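Local coordinates for small TOPRIM domain protein (Geobacillus stearothermophilus, PDB 2FCJ) that is of unknown function but folds as a small stand-alone Toprim domain, a module that in related enzymes supports metal-dependent chemistry on nucleic acids, at residues A[20-25]-A[92-97]; A[78-83]-A[102-107]; A[30-35]-A[64-69]. All blocks are in the same frame, centred on the assembly; numbering follows the deposited sequence.

Interaction 1 (A[20-25]-A[92-97])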
loop_
_atom_site.group_PDB
_atom_site.type_symbol
_atom_site.label_atom_id
_atom_site.label_comp_id
_atom_site.label_asym_id
_atom_site.label_seq_id
_atom_site.Cartn_x
_atom_site.Cartn_y
_atom_site.Cartn_z
ATOM N N ALA A 20 -8.093 -3.116 2.884
ATOM C CA ALA A 20 -8.588 -4.480 2.987
ATOM C C ALA A 20 -10.056 -4.568 2.601
ATOM O O ALA A 20 -10.499 -5.589 2.082
ATOM C CB ALA A 20 -8.374 -5.018 4.392
ATOM N N ALA A 21 -10.813 -3.517 2.912
ATOM C CA ALA A 21 -12.247 -3.493 2.649
ATOM C C ALA A 21 -12.568 -3.404 1.162
ATOM O O ALA A 21 -13.612 -3.889 0.724
ATOM C CB ALA A 21 -12.914 -2.353 3.416
ATOM N N VAL A 22 -11.668 -2.822 0.372
ATOM C CA VAL A 22 -11.951 -2.695 -1.055
ATOM C C VAL A 22 -11.503 -3.893 -1.873
ATOM O O VAL A 22 -11.957 -4.087 -2.995
ATOM C CB VAL A 22 -11.457 -1.371 -1.677
ATOM C CG1 VAL A 22 -11.766 -0.206 -0.760
ATOM C CG2 VAL A 22 -9.985 -1.431 -1.987
ATOM N N LEU A 23 -10.608 -4.701 -1.308
ATOM C CA LEU A 23 -9.986 -5.769 -2.073
ATOM C C LEU A 23 -10.889 -6.979 -2.244
ATOM O O LEU A 23 -11.664 -7.322 -1.352
ATOM C CB LEU A 23 -8.671 -6.193 -1.422
ATOM C CG LEU A 23 -7.521 -5.211 -1.612
ATOM C CD1 LEU A 23 -6.346 -5.548 -0.718
ATOM C CD2 LEU A 23 -7.129 -5.180 -3.061
ATOM N N ASN A 24 -10.784 -7.609 -3.403
ATOM C CA ASN A 24 -11.553 -8.824 -3.671
ATOM C C ASN A 24 -10.665 -10.039 -3.922
ATOM O O ASN A 24 -11.115 -11.039 -4.475
ATOM C CB ASN A 24 -12.497 -8.609 -4.855
ATOM C CG ASN A 24 -13.548 -9.700 -4.975
ATOM O OD1 ASN A 24 -14.095 -10.164 -3.979
ATOM N ND2 ASN A 24 -13.837 -10.101 -6.202
ATOM N N GLU A 25 -9.390 -9.923 -3.568
ATOM C CA GLU A 25 -8.477 -11.061 -3.564
ATOM C C GLU A 25 -7.634 -10.975 -2.287
ATOM O O GLU A 25 -7.519 -9.904 -1.688
ATOM C CB GLU A 25 -7.584 -11.011 -4.805
ATOM C CG GLU A 25 -6.724 -9.736 -4.930
ATOM C CD GLU A 25 -5.764 -9.786 -6.100
ATOM O OE1 GLU A 25 -5.047 -10.813 -6.209
ATOM O OE2 GLU A 25 -5.672 -8.810 -6.890
ATOM N N ALA A 92 -9.376 9.897 1.019
ATOM C CA ALA A 92 -9.844 9.577 -0.320
ATOM C C ALA A 92 -11.139 8.787 -0.280
ATOM O O ALA A 92 -11.347 7.958 0.592
ATOM C CB ALA A 92 -8.771 8.809 -1.080
ATOM N N PRO A 93 -12.035 9.048 -1.240
ATOM C CA PRO A 93 -13.246 8.253 -1.312
ATOM C C PRO A 93 -12.923 6.799 -1.593
ATOM O O PRO A 93 -11.942 6.484 -2.282
ATOM C CB PRO A 93 -14.003 8.848 -2.513
ATOM C CG PRO A 93 -13.372 10.128 -2.807
ATOM C CD PRO A 93 -11.969 10.061 -2.306
ATOM N N ILE A 94 -13.756 5.917 -1.064
ATOM C CA ILE A 94 -13.581 4.495 -1.306
ATOM C C ILE A 94 -13.430 4.173 -2.797
ATOM O O ILE A 94 -12.575 3.375 -3.179
ATOM C CB ILE A 94 -14.703 3.675 -0.634
ATOM C CG1 ILE A 94 -14.577 3.764 0.896
ATOM C CG2 ILE A 94 -14.630 2.223 -1.066
ATOM C CD1 ILE A 94 -15.631 2.969 1.665
ATOM N N TRP A 95 -14.213 4.815 -3.649
ATOM C CA TRP A 95 -14.166 4.506 -5.067
ATOM C C TRP A 95 -12.821 4.912 -5.662
ATOM O O TRP A 95 -12.344 4.264 -6.594
ATOM C CB TRP A 95 -15.360 5.128 -5.831
ATOM C CG TRP A 95 -15.377 6.593 -5.818
ATOM C CD1 TRP A 95 -16.054 7.391 -4.953
ATOM C CD2 TRP A 95 -14.608 7.452 -6.655
ATOM N NE1 TRP A 95 -15.793 8.705 -5.231
ATOM C CE2 TRP A 95 -14.914 8.771 -6.280
ATOM C CE3 TRP A 95 -13.740 7.240 -7.729
ATOM C CZ2 TRP A 95 -14.332 9.873 -6.894
ATOM C CZ3 TRP A 95 -13.187 8.343 -8.365
ATOM C CH2 TRP A 95 -13.488 9.640 -7.942
ATOM N N HIS A 96 -12.197 5.959 -5.122
ATOM C CA HIS A 96 -10.928 6.435 -5.669
ATOM C C HIS A 96 -9.832 5.440 -5.297
ATOM O O HIS A 96 -9.039 5.039 -6.142
ATOM C CB HIS A 96 -10.567 7.860 -5.186
ATOM C CG HIS A 96 -9.191 8.298 -5.588
ATOM N ND1 HIS A 96 -8.837 8.551 -6.899
ATOM C CD2 HIS A 96 -8.095 8.573 -4.849
ATOM C CE1 HIS A 96 -7.575 8.948 -6.946
ATOM N NE2 HIS A 96 -7.098 8.960 -5.716
ATOM N N LEU A 97 -9.795 5.020 -4.038
ATOM C CA LEU A 97 -8.832 4.015 -3.605
ATOM C C LEU A 97 -9.012 2.750 -4.429
ATOM O O LEU A 97 -8.038 2.151 -4.911
ATOM C CB LEU A 97 -9.080 3.720 -2.140
ATOM C CG LEU A 97 -8.162 2.691 -1.501
ATOM C CD1 LEU A 97 -6.697 3.069 -1.687
ATOM C CD2 LEU A 97 -8.500 2.504 -0.021
#
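Val22, on the last turn of helix 13-22, meets Ile94 and Leu97 near the start of helix 94-103 in a purely apolar contact. One methyl does the touching: in the conformer described, one of two for this residue, CG1 of Val22 lies 3.8 Å from CG2 of Ile94, and the same CG1 comes within 4.3 Å of CD2 of Leu97. Val22 CG1 stands anti to its own carbonyl carbon (chi1 -43°), which aims it across the gap, while the side chains of Val22 and Ile94 run past each other in opposite senses. The contact buries 126 Å² in all, and no hydrogen bond crosses it; Val22 and Leu97 are buried, Ile94 lies at the exposed margin.

Within 92-97, Pro93 occupies the N-cap position, and its O accepts from Leu97 N at 3.1 Å, fixing the first turn that carries both Ile94 and Leu97. Val22 has a backbone bond to Arg109. Beside the contact, Lys18 donates to Ala92 O, a polar tie from helix 13-22 to the loop just before helix 94-103.

Val22 also packs on Ser112 of the C-terminal region. Val22 and Leu23 both touch Leu101 of helix 94-103, before the chain continues toward strand 28-31.

Interaction 2 (A[78-83]-A[102-107])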
loop_
_atom_site.group_PDB
_atom_site.type_symbol
_atom_site.label_atom_id
_atom_site.label_comp_id
_atom_site.label_asym_id
_atom_site.label_seq_id
_atom_site.Cartn_x
_atom_site.Cartn_y
_atom_site.Cartn_z
ATOM N N GLU A 78 6.943 -1.238 -5.555
ATOM C CA GLU A 78 6.366 -0.295 -6.506
ATOM C C GLU A 78 5.511 0.746 -5.798
ATOM O O GLU A 78 4.659 0.405 -4.966
ATOM C CB GLU A 78 5.494 -1.071 -7.490
ATOM C CG GLU A 78 4.853 -0.249 -8.580
ATOM C CD GLU A 78 4.076 -1.115 -9.548
ATOM O OE1 GLU A 78 4.279 -2.345 -9.525
ATOM O OE2 GLU A 78 3.274 -0.560 -10.326
ATOM N N HIS A 79 5.682 2.009 -6.153
ATOM C CA HIS A 79 4.948 3.071 -5.488
ATOM C C HIS A 79 3.594 3.345 -6.129
ATOM O O HIS A 79 3.511 3.540 -7.343
ATOM C CB HIS A 79 5.789 4.346 -5.447
ATOM C CG HIS A 79 7.014 4.221 -4.597
ATOM N ND1 HIS A 79 7.332 5.120 -3.604
ATOM C CD2 HIS A 79 7.968 3.261 -4.556
ATOM C CE1 HIS A 79 8.462 4.749 -3.026
ATOM N NE2 HIS A 79 8.835 3.595 -3.546
ATOM N N LEU A 80 2.543 3.303 -5.320
ATOM C CA LEU A 80 1.196 3.666 -5.748
ATOM C C LEU A 80 0.826 4.993 -5.132
ATOM O O LEU A 80 1.278 5.327 -4.039
ATOM C CB LEU A 80 0.198 2.618 -5.271
ATOM C CG LEU A 80 0.408 1.225 -5.856
ATOM C CD1 LEU A 80 -0.673 0.291 -5.353
ATOM C CD2 LEU A 80 0.395 1.304 -7.373
ATOM N N TYR A 81 0.030 5.770 -5.853
ATOM C CA TYR A 81 -0.231 7.144 -5.472
ATOM C C TYR A 81 -1.725 7.368 -5.556
ATOM O O TYR A 81 -2.359 6.985 -6.540
ATOM C CB TYR A 81 0.475 8.109 -6.432
ATOM C CG TYR A 81 1.978 7.963 -6.479
ATOM C CD1 TYR A 81 2.793 8.665 -5.600
ATOM C CD2 TYR A 81 2.586 7.142 -7.420
ATOM C CE1 TYR A 81 4.168 8.544 -5.653
ATOM C CE2 TYR A 81 3.954 6.974 -7.439
ATOM C CZ TYR A 81 4.736 7.679 -6.566
ATOM O OH TYR A 81 6.107 7.551 -6.640
ATOM N N ILE A 82 -2.303 7.919 -4.506
ATOM C CA ILE A 82 -3.566 8.601 -4.657
ATOM C C ILE A 82 -3.370 9.978 -5.278
ATOM O O ILE A 82 -2.250 10.497 -5.358
ATOM C CB ILE A 82 -4.338 8.710 -3.339
ATOM C CG1 ILE A 82 -3.510 9.439 -2.287
ATOM C CG2 ILE A 82 -4.755 7.325 -2.835
ATOM C CD1 ILE A 82 -4.364 10.111 -1.252
ATOM N N ASP A 83 -4.464 10.533 -5.774
ATOM C CA ASP A 83 -4.452 11.863 -6.367
ATOM C C ASP A 83 -4.033 12.789 -5.242
ATOM O O ASP A 83 -4.680 12.819 -4.197
ATOM C CB ASP A 83 -5.879 12.185 -6.822
ATOM C CG ASP A 83 -6.003 13.522 -7.557
ATOM O OD1 ASP A 83 -5.100 14.376 -7.459
ATOM O OD2 ASP A 83 -7.074 13.744 -8.173
ATOM N N LEU A 102 -7.263 -0.866 -8.728
ATOM C CA LEU A 102 -7.651 -1.494 -9.977
ATOM C C LEU A 102 -6.681 -1.147 -11.095
ATOM O O LEU A 102 -6.344 -1.998 -11.918
ATOM C CB LEU A 102 -9.053 -1.042 -10.350
ATOM C CG LEU A 102 -9.539 -1.637 -11.666
ATOM C CD1 LEU A 102 -9.662 -3.165 -11.587
ATOM C CD2 LEU A 102 -10.865 -0.989 -12.032
ATOM N N ARG A 103 -6.253 0.107 -11.157
ATOM C CA ARG A 103 -5.252 0.525 -12.136
ATOM C C ARG A 103 -3.963 -0.281 -11.988
ATOM O O ARG A 103 -3.278 -0.561 -12.971
ATOM C CB ARG A 103 -4.961 2.026 -11.985
ATOM C CG ARG A 103 -3.945 2.587 -12.978
ATOM C CD ARG A 103 -3.742 4.096 -12.772
ATOM N NE ARG A 103 -3.346 4.426 -11.403
ATOM C CZ ARG A 103 -3.341 5.658 -10.900
ATOM N NH1 ARG A 103 -3.702 6.687 -11.654
ATOM N NH2 ARG A 103 -2.966 5.866 -9.643
ATOM N N ALA A 104 -3.638 -0.666 -10.756
ATOM C CA ALA A 104 -2.464 -1.493 -10.490
ATOM C C ALA A 104 -2.743 -2.999 -10.583
ATOM O O ALA A 104 -1.917 -3.810 -10.184
ATOM C CB ALA A 104 -1.880 -1.133 -9.116
ATOM N N ARG A 105 -3.913 -3.361 -11.098
ATOM C CA ARG A 105 -4.253 -4.763 -11.363
ATOM C C ARG A 105 -4.641 -5.600 -10.147
ATOM O O ARG A 105 -4.615 -6.823 -10.206
ATOM C CB ARG A 105 -3.154 -5.452 -12.182
ATOM C CG ARG A 105 -3.018 -4.896 -13.591
ATOM C CD ARG A 105 -1.902 -5.579 -14.364
ATOM N NE ARG A 105 -1.363 -4.715 -15.411
ATOM C CZ ARG A 105 -0.380 -3.842 -15.224
ATOM N NH1 ARG A 105 0.182 -3.719 -14.030
ATOM N NH2 ARG A 105 0.046 -3.094 -16.230
ATOM N N PHE A 106 -5.123 -4.951 -9.087
ATOM C CA PHE A 106 -5.768 -5.652 -8.005
ATOM C C PHE A 106 -7.242 -5.907 -8.330
ATOM O O PHE A 106 -7.958 -5.005 -8.840
ATOM C CB PHE A 106 -5.677 -4.826 -6.726
ATOM C CG PHE A 106 -4.291 -4.769 -6.136
ATOM C CD1 PHE A 106 -3.884 -5.733 -5.236
ATOM C CD2 PHE A 106 -3.392 -3.776 -6.496
ATOM C CE1 PHE A 106 -2.618 -5.690 -4.667
ATOM C CE2 PHE A 106 -2.115 -3.767 -5.953
ATOM C CZ PHE A 106 -1.740 -4.724 -5.044
ATOM N N ASP A 107 -7.741 -7.062 -7.888
ATOM C CA ASP A 107 -9.178 -7.328 -7.832
ATOM C C ASP A 107 -9.795 -6.514 -6.718
ATOM O O ASP A 107 -9.446 -6.688 -5.552
ATOM C CB ASP A 107 -9.436 -8.798 -7.501
ATOM C CG ASP A 107 -9.070 -9.731 -8.627
ATOM O OD1 ASP A 107 -8.638 -9.251 -9.690
ATOM O OD2 ASP A 107 -9.256 -10.955 -8.455
HETATM O O HOH W 1 -0.679 4.795 -8.498
#
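Leu80 and Ala104 join an outermost strand of the parallel Toprim sheet, 78-80, to the segment that ends helix 94-103. That helix closes with a Schellman motif: Arg105, at positive phi, is its C-prime residue, Arg105 N reaches Leu102 O at 2.9 Å, and Phe106 N bonds to Leu101 O. Ala104 faces the strand just before the turn, and the ring of Phe106 returns to it just after.

The tight part is apolar. Leu80 CD2 packs on Ala104 CB at 3.8 Å, and its other branch, CD1, approaches Phe106 CE2 obliquely at 4.3 Å. Leu80 CG is anti to the carbonyl carbon (chi1 -63°), and its two methyls go to different neighbours; all three residues are buried. Leu101 touches both Leu80 and Phe106, and Tyr54 of the adjacent strand 52-56 packs on Leu80 and meets the Phe106 ring edge-to-face.

The loose side is polar and exposed. Arg103 leaves its helix with CG anti to the backbone N (chi1 -179°) and bends at chi3 (56°), which brings its guanidinium edge toward the Tyr81 backbone, with Tyr81 O near the guanidinium plane. The aromatic ring of Tyr81 leads away from this segment, against Arg67 of helix 61-73. Glu78 and Arg105 carry opposite charges, but Glu78 OE2 and Arg105 NH1 stay 5.8 Å apart. A water bridges the two segments here, accepting from Tyr81 N at 2.9 Å and, weakly, from Arg103 NH2 at 2.8 Å.

Interaction 3 (A[30-35]-A[64-69])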
loop_
_atom_site.group_PDB
_atom_site.type_symbol
_atom_site.label_atom_id
_atom_site.label_comp_id
_atom_site.label_asym_id
_atom_site.label_seq_id
_atom_site.Cartn_x
_atom_site.Cartn_y
_atom_site.Cartn_z
ATOM N N VAL A 30 0.676 -4.868 5.023
ATOM C CA VAL A 30 1.592 -4.584 6.101
ATOM C C VAL A 30 1.433 -3.124 6.487
ATOM O O VAL A 30 1.428 -2.226 5.631
ATOM C CB VAL A 30 3.047 -4.828 5.655
ATOM C CG1 VAL A 30 4.026 -4.419 6.755
ATOM C CG2 VAL A 30 3.236 -6.291 5.233
ATOM N N CYS A 31 1.237 -2.877 7.770
ATOM C CA CYS A 31 1.191 -1.529 8.288
ATOM C C CYS A 31 2.475 -1.201 9.046
ATOM O O CYS A 31 2.908 -1.973 9.903
ATOM C CB CYS A 31 -0.032 -1.381 9.184
ATOM S SG CYS A 31 -0.238 0.250 9.912
ATOM N N THR A 32 3.129 -0.105 8.698
ATOM C CA THR A 32 4.376 0.236 9.380
ATOM C C THR A 32 4.108 0.857 10.748
ATOM O O THR A 32 5.017 0.986 11.564
ATOM C CB THR A 32 5.237 1.200 8.550
ATOM O OG1 THR A 32 4.544 2.440 8.379
ATOM C CG2 THR A 32 5.531 0.597 7.176
ATOM N N ASN A 33 2.868 1.281 10.978
ATOM C CA ASN A 33 2.484 1.878 12.247
ATOM C C ASN A 33 3.271 3.142 12.510
ATOM O O ASN A 33 3.738 3.365 13.632
ATOM C CB ASN A 33 2.705 0.881 13.386
ATOM C CG ASN A 33 1.673 -0.220 13.392
ATOM O OD1 ASN A 33 0.485 0.030 13.187
ATOM N ND2 ASN A 33 2.118 -1.447 13.619
ATOM N N GLY A 34 3.379 3.986 11.491
ATOM C CA GLY A 34 4.210 5.177 11.565
ATOM C C GLY A 34 5.560 4.918 10.933
ATOM O O GLY A 34 5.647 4.265 9.892
ATOM N N THR A 35 6.624 5.392 11.572
ATOM C CA THR A 35 7.967 5.147 11.065
ATOM C C THR A 35 8.387 3.699 11.279
ATOM O O THR A 35 7.912 3.027 12.195
ATOM C CB THR A 35 8.999 6.067 11.733
ATOM O OG1 THR A 35 8.997 5.835 13.148
ATOM C CG2 THR A 35 8.665 7.521 11.455
ATOM N N GLU A 64 5.954 11.179 2.051
ATOM C CA GLU A 64 7.130 11.372 1.218
ATOM C C GLU A 64 8.394 10.874 1.922
ATOM O O GLU A 64 9.277 10.276 1.292
ATOM C CB GLU A 64 7.262 12.853 0.827
ATOM C CG GLU A 64 8.113 13.084 -0.397
ATOM C CD GLU A 64 7.430 12.666 -1.684
ATOM O OE1 GLU A 64 6.513 11.827 -1.642
ATOM O OE2 GLU A 64 7.804 13.199 -2.750
ATOM N N LYS A 65 8.453 11.050 3.235
ATOM C CA LYS A 65 9.560 10.527 4.035
ATOM C C LYS A 65 9.641 8.999 3.936
ATOM O O LYS A 65 10.720 8.409 3.821
ATOM C CB LYS A 65 9.385 10.930 5.499
ATOM C CG LYS A 65 10.540 10.541 6.404
ATOM C CD LYS A 65 10.596 11.438 7.641
ATOM C CE LYS A 65 9.626 10.948 8.715
ATOM N NZ LYS A 65 9.975 11.474 10.073
ATOM N N LEU A 66 8.490 8.353 4.050
ATOM C CA LEU A 66 8.424 6.916 3.932
ATOM C C LEU A 66 8.788 6.470 2.523
ATOM O O LEU A 66 9.568 5.549 2.342
ATOM C CB LEU A 66 7.022 6.449 4.298
ATOM C CG LEU A 66 6.831 4.945 4.449
ATOM C CD1 LEU A 66 7.721 4.400 5.570
ATOM C CD2 LEU A 66 5.369 4.647 4.756
ATOM N N ARG A 67 8.308 7.192 1.522
ATOM C CA ARG A 67 8.703 6.849 0.157
ATOM C C ARG A 67 10.206 6.958 -0.040
ATOM O O ARG A 67 10.817 6.110 -0.702
ATOM C CB ARG A 67 7.997 7.723 -0.868
ATOM C CG ARG A 67 6.522 7.454 -0.971
ATOM C CD ARG A 67 5.984 8.070 -2.228
ATOM N NE ARG A 67 4.534 8.084 -2.208
ATOM C CZ ARG A 67 3.781 7.025 -2.489
ATOM N NH1 ARG A 67 4.348 5.879 -2.848
ATOM N NH2 ARG A 67 2.457 7.126 -2.441
ATOM N N ARG A 68 10.812 8.000 0.514
ATOM C CA ARG A 68 12.237 8.203 0.362
ATOM C C ARG A 68 13.020 7.066 1.008
ATOM O O ARG A 68 13.994 6.565 0.438
ATOM C CB ARG A 68 12.647 9.535 0.980
ATOM C CG ARG A 68 14.102 9.863 0.694
ATOM C CD ARG A 68 14.457 11.254 1.154
ATOM N NE ARG A 68 13.971 11.479 2.506
ATOM C CZ ARG A 68 13.741 12.676 3.033
ATOM N NH1 ARG A 68 13.993 13.777 2.335
ATOM N NH2 ARG A 68 13.293 12.767 4.274
ATOM N N GLN A 69 12.568 6.638 2.184
ATOM C CA GLN A 69 13.202 5.514 2.864
ATOM C C GLN A 69 13.107 4.258 2.003
ATOM O O GLN A 69 14.072 3.491 1.884
ATOM C CB GLN A 69 12.542 5.278 4.214
ATOM C CG GLN A 69 13.274 4.258 5.034
ATOM C CD GLN A 69 12.550 3.921 6.299
ATOM O OE1 GLN A 69 11.342 4.156 6.426
ATOM N NE2 GLN A 69 13.278 3.344 7.249
#
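Thr32 and Leu66 make the buried half of this contact, with Thr32 OG1 4.3 Å from Leu66 CD2. At the exposed half, Thr35 CG2 lies 4.4 Å from Lys65 NZ. No hydrogen bond spans the segments; the evidence is of loose van der Waals proximity, with 129 Å² buried in total.

The hydroxyl of Thr32 is engaged within its own loop: OG1 donates to Gly34 O at 2.6 Å, lying in the carbonyl plane with a C=O...donor angle of 146°. This short bond spans the turn from Thr32 to Gly34. Gly34 has positive phi (97°), and at its backbone angles a beta carbon would collide with the preceding carbonyl oxygen.

In the parallel alpha/beta sheet of the Toprim fold, this loop follows the C-terminal end of strand 28-31, and helix 61-73 supplies the opposing wall. Leu66 places CG anti to the backbone N (chi1 -170°), extending its methyls from the helix toward Thr32.

Further out, the side chains of Thr32 and Leu66 both touch Glu11, and backbone bonds tie Thr32 to Val10 and Gly34 to Glu11. One turn along the helix from Lys65, Gln69 NE2 holds the chain beyond Thr35 by donating to Ile36 O and Asp38 OD1.

Overall arrangement
Interactions 1 and 2 share helix 94-103, the first using its start and the second its end; their centres are 11 Å apart. They meet directly where Asn24 N probably bonds to Asp107 O at 2.7 Å and Glu25 OE2 to Asp107 N at 2.9 Å. Interactions 2 and 3 have centres 17 Å apart and reach the same sheet. Arg67 of helix 61-73 connects them, its NH2 lying 2.7 Å from Leu80 O, a probable hydrogen bond. Interactions 1 and 3 do not touch: their centres are 20 Å apart, on opposite sides of the chain's centre, with about 9 Å between nearest atoms.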